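Local structure of hemolysin BL lytic component L1 (Bacillus cereus, 7NMQ) at residues 21-26 against 193-198; 207-212 against 240-245. The protein is a lytic component of hemolysin BL, an alpha-helical pore-forming toxin, and probably works with partner components to breach host cell membranes. All coordinates share one frame; numbering follows the deposited sequence. Where two conformers were deposited one is given.

How the interactions relate
Starting from the N terminus, helix 10-33 carries 21-26, and the chain runs through mostly helical rods before helix 173-200 returns as 193-198; interaction 1 closes that long loop of 166 residues. Helix 203-216 follows, then the two-stranded antiparallel hairpin 217-222/225-230, and the chain comes back through a loop, where 240-245 meets 207-212 in interaction 2. The two closures are in series, neither nested nor crossed, with centres about 13 Å apart. They touch through W197 and S198: CZ2 of W197 lies 3.5 Å from O of I242, and CB of S198 packs on V209. Interaction 1 ties the N-terminal helix to the first predicted transmembrane segment; interaction 2 packs the two predicted segments on each other.

Interaction 1: 21-26 against 193-198; sequences ILVMDL and DVLAWS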
# COMPACT_ATOMS: atom_id res chain seq x y z
N ILE A 21 0.65 0.31 -1.25
CA ILE A 21 0.99 1.59 -1.91
C ILE A 21 -0.12 1.92 -2.91
O ILE A 21 -0.53 3.07 -2.95
CB ILE A 21 2.38 1.53 -2.59
CG1 ILE A 21 3.47 1.50 -1.53
CG2 ILE A 21 2.60 2.68 -3.53
CD1 ILE A 21 4.83 1.16 -2.09
N LEU A 22 -0.54 0.98 -3.72
CA LEU A 22 -1.63 1.23 -4.69
C LEU A 22 -2.88 1.72 -3.97
O LEU A 22 -3.48 2.75 -4.41
CB LEU A 22 -1.92 -0.03 -5.50
CG LEU A 22 -3.11 0.10 -6.46
CD1 LEU A 22 -2.79 1.10 -7.55
CD2 LEU A 22 -3.45 -1.25 -7.04
N VAL A 23 -3.27 1.05 -2.90
CA VAL A 23 -4.52 1.39 -2.18
C VAL A 23 -4.36 2.79 -1.57
O VAL A 23 -5.29 3.61 -1.69
CB VAL A 23 -4.86 0.34 -1.14
CG1 VAL A 23 -5.92 0.83 -0.19
CG2 VAL A 23 -5.19 -0.99 -1.84
N MET A 24 -3.23 3.10 -0.94
CA MET A 24 -3.01 4.44 -0.36
C MET A 24 -3.03 5.48 -1.46
O MET A 24 -3.61 6.57 -1.23
CB MET A 24 -1.67 4.55 0.34
CG MET A 24 -1.62 3.79 1.59
SD MET A 24 -2.69 4.38 2.89
CE MET A 24 -2.10 6.04 3.18
N ASP A 25 -2.40 5.20 -2.60
CA ASP A 25 -2.40 6.20 -3.70
C ASP A 25 -3.85 6.52 -4.10
O ASP A 25 -4.17 7.69 -4.30
CB ASP A 25 -1.62 5.72 -4.91
CG ASP A 25 -0.10 5.87 -4.82
OD1 ASP A 25 0.40 6.55 -3.91
OD2 ASP A 25 0.56 5.29 -5.71
N LEU A 26 -4.68 5.50 -4.28
CA LEU A 26 -6.09 5.68 -4.70
C LEU A 26 -6.81 6.56 -3.67
O LEU A 26 -7.43 7.57 -4.05
CB LEU A 26 -6.82 4.34 -4.82
CG LEU A 26 -6.58 3.54 -6.10
CD1 LEU A 26 -7.89 2.95 -6.59
CD2 LEU A 26 -5.95 4.39 -7.17
N ASP A 193 -10.35 -8.41 -3.06
CA ASP A 193 -10.40 -9.72 -3.73
C ASP A 193 -9.54 -9.67 -4.99
O ASP A 193 -8.84 -10.67 -5.28
CB ASP A 193 -11.83 -10.18 -4.00
CG ASP A 193 -12.60 -10.54 -2.73
OD1 ASP A 193 -11.97 -10.70 -1.67
OD2 ASP A 193 -13.85 -10.71 -2.82
N VAL A 194 -9.53 -8.55 -5.70
CA VAL A 194 -8.65 -8.41 -6.88
C VAL A 194 -7.21 -8.48 -6.37
O VAL A 194 -6.38 -9.16 -7.01
CB VAL A 194 -8.91 -7.08 -7.63
CG1 VAL A 194 -7.88 -6.85 -8.72
CG2 VAL A 194 -10.32 -7.10 -8.18
N LEU A 195 -6.91 -7.77 -5.29
CA LEU A 195 -5.53 -7.73 -4.78
C LEU A 195 -5.09 -9.12 -4.30
O LEU A 195 -3.92 -9.49 -4.49
CB LEU A 195 -5.41 -6.72 -3.64
CG LEU A 195 -5.56 -5.27 -4.05
CD1 LEU A 195 -5.51 -4.37 -2.84
CD2 LEU A 195 -4.53 -4.88 -5.08
N ALA A 196 -6.00 -9.86 -3.72
CA ALA A 196 -5.73 -11.23 -3.24
C ALA A 196 -5.30 -12.11 -4.41
O ALA A 196 -4.33 -12.90 -4.31
CB ALA A 196 -6.89 -11.79 -2.49
N TRP A 197 -6.00 -11.96 -5.53
CA TRP A 197 -5.68 -12.75 -6.73
C TRP A 197 -4.31 -12.32 -7.25
O TRP A 197 -3.51 -13.16 -7.66
CB TRP A 197 -6.77 -12.56 -7.80
CG TRP A 197 -6.39 -13.15 -9.12
CD1 TRP A 197 -6.35 -14.48 -9.42
CD2 TRP A 197 -6.00 -12.45 -10.32
NE1 TRP A 197 -5.90 -14.66 -10.69
CE2 TRP A 197 -5.72 -13.43 -11.29
CE3 TRP A 197 -5.84 -11.09 -10.66
CZ2 TRP A 197 -5.25 -13.10 -12.56
CZ3 TRP A 197 -5.44 -10.76 -11.94
CH2 TRP A 197 -5.13 -11.76 -12.87
N SER A 198 -4.03 -11.02 -7.26
CA SER A 198 -2.76 -10.53 -7.87
C SER A 198 -1.58 -10.96 -6.99
O SER A 198 -0.53 -11.38 -7.54
CB SER A 198 -2.80 -9.05 -8.06
OG SER A 198 -2.89 -8.40 -6.82
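In 21-26 the contact begins at L22, on helix 10-33, which meets L195 of helix 173-200. L22 CG lies anti to the backbone N (chi1 175°), which carries the branch out toward L195, and CD2 ends 4.3 Å from CD2 of L195. That is a loose methyl-to-methyl approach. V23, one step on, is much tighter: its CG2 comes within 3.5 Å of L195 CD1. This methyl sits beside V23's own backbone N, on the flank facing the other helix, while CG1 takes the place anti to that N. The two side chains meet at a slant, with L195's fork spanning both partners, CD1 against the valine and CD2 against the leucine. The backbones stay well apart, with CA of V23 9.5 Å from CA of L195, and the methyls of these three residues fill part of the gap.

Beyond V23 the helix turns its side chains to other neighbours. M24 packs on L293, T296 and V297 of helix 275-325, and D25 OD1 takes a salt bridge from K74 and a hydrogen bond from W69, both on helix 45-103.

On the opposing helix, S198 in one of its two conformers uses OG to donate to L195 O at 2.8 Å. The donor stands 29° out of the carbonyl plane, at a C=O...OG angle of 111°. It is a local side-chain-to-backbone bond from a serine to the carbonyl three residues earlier, provisional because it would satisfy the hydroxyl in that conformer.

Only 97 Å² is buried between the segments, and all three touching residues lie inside the molecule. Across this contact the chemistry is purely apolar: a few methyl contacts, with no polar pair, join the N-terminal helix to the start of the predicted transmembrane region.

Interaction 2: 207-212 against 240-245; sequences ILVIAA and AGIGLG
I242 has its CG1 wedged between the backbone N and the carbonyl carbon (chi1 64°), and its extended ethyl arm then carries CD1 to V209. The same torsion sets CG2 anti to the carbonyl carbon, facing L208. L208, with CG likewise anti to its carbonyl carbon (chi1 -72°), sends CD1 across to the loop. One methyl therefore serves two neighbours: L208 CD1 lies 3.8 Å from CG2 of I242 and 4.3 Å from CB of A240. One residue along the helix, V209 CG2 meets I242 CD1 at 3.7 Å. I242 thus lies over two adjacent residues of helix 203-216, one methyl to each.

The loop has no regular structure here. G241 and G243 flank I242, both with positive phi, backbone angles that glycine adopts readily, consistent with the loop's irregular path. L237, earlier in the same loop, also touches V209, A212 and I242.

L208 is exposed and V209 buried, so the contact runs from surface to interior. A hydrophobic helix and a glycine-rich apolar loop, joined in sequence through a beta hairpin, are consistent with the membrane-active head of ClyA-like toxins, probably as it is before membrane insertion.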
# COMPACT_ATOMS: atom_id res chain seq x y z
N ILE A 207 2.92 -7.06 -9.72
CA ILE A 207 3.40 -5.78 -10.29
C ILE A 207 2.65 -5.50 -11.59
O ILE A 207 2.38 -4.31 -11.87
CB ILE A 207 4.92 -5.81 -10.46
CG1 ILE A 207 5.65 -5.86 -9.11
CG2 ILE A 207 5.43 -4.73 -11.38
CD1 ILE A 207 5.27 -4.88 -8.10
N LEU A 208 2.38 -6.52 -12.39
CA LEU A 208 1.65 -6.29 -13.66
C LEU A 208 0.24 -5.78 -13.36
O LEU A 208 -0.25 -4.86 -14.06
CB LEU A 208 1.58 -7.57 -14.47
CG LEU A 208 2.90 -8.01 -15.10
CD1 LEU A 208 2.82 -9.43 -15.63
CD2 LEU A 208 3.30 -7.07 -16.20
N VAL A 209 -0.40 -6.34 -12.32
CA VAL A 209 -1.79 -5.94 -11.96
C VAL A 209 -1.75 -4.52 -11.41
O VAL A 209 -2.57 -3.67 -11.83
CB VAL A 209 -2.44 -6.92 -10.99
CG1 VAL A 209 -3.78 -6.37 -10.53
CG2 VAL A 209 -2.54 -8.32 -11.59
N ILE A 210 -0.82 -4.24 -10.51
CA ILE A 210 -0.69 -2.86 -9.96
C ILE A 210 -0.51 -1.86 -11.10
O ILE A 210 -1.13 -0.78 -11.04
CB ILE A 210 0.46 -2.80 -8.95
CG1 ILE A 210 0.12 -3.61 -7.70
CG2 ILE A 210 0.80 -1.33 -8.66
CD1 ILE A 210 1.32 -3.89 -6.81
N ALA A 211 0.35 -2.13 -12.06
CA ALA A 211 0.61 -1.16 -13.15
C ALA A 211 -0.67 -1.00 -13.97
O ALA A 211 -0.99 0.15 -14.34
CB ALA A 211 1.74 -1.60 -14.03
N ALA A 212 -1.35 -2.08 -14.28
CA ALA A 212 -2.58 -2.01 -15.12
C ALA A 212 -3.66 -1.21 -14.41
O ALA A 212 -4.29 -0.35 -15.03
CB ALA A 212 -3.08 -3.41 -15.40
N ALA A 240 -1.02 -11.06 -20.56
CA ALA A 240 0.10 -10.83 -19.62
C ALA A 240 0.68 -12.16 -19.11
O ALA A 240 1.69 -12.08 -18.38
CB ALA A 240 -0.37 -10.00 -18.48
N GLY A 241 0.04 -13.30 -19.40
CA GLY A 241 0.53 -14.62 -18.98
C GLY A 241 0.36 -14.86 -17.49
O GLY A 241 1.11 -15.67 -16.94
N ILE A 242 -0.63 -14.21 -16.87
CA ILE A 242 -0.90 -14.34 -15.40
C ILE A 242 -2.26 -15.01 -15.17
O ILE A 242 -2.73 -14.99 -14.03
CB ILE A 242 -0.79 -13.00 -14.67
CG1 ILE A 242 -1.84 -11.99 -15.13
CG2 ILE A 242 0.62 -12.45 -14.78
CD1 ILE A 242 -1.91 -10.77 -14.26
N GLY A 243 -2.85 -15.63 -16.18
CA GLY A 243 -4.09 -16.41 -15.96
C GLY A 243 -5.35 -15.57 -15.84
O GLY A 243 -6.29 -16.02 -15.18
N LEU A 244 -5.45 -14.45 -16.54
CA LEU A 244 -6.69 -13.65 -16.47
C LEU A 244 -7.86 -14.51 -16.95
O LEU A 244 -8.98 -14.29 -16.54
CB LEU A 244 -6.57 -12.39 -17.32
CG LEU A 244 -7.70 -11.39 -17.07
CD1 LEU A 244 -7.62 -10.81 -15.67
CD2 LEU A 244 -7.65 -10.28 -18.11
N GLY A 245 -7.60 -15.43 -17.86
CA GLY A 245 -8.64 -16.27 -18.47
C GLY A 245 -8.95 -17.53 -17.69
O GLY A 245 -9.91 -18.21 -18.04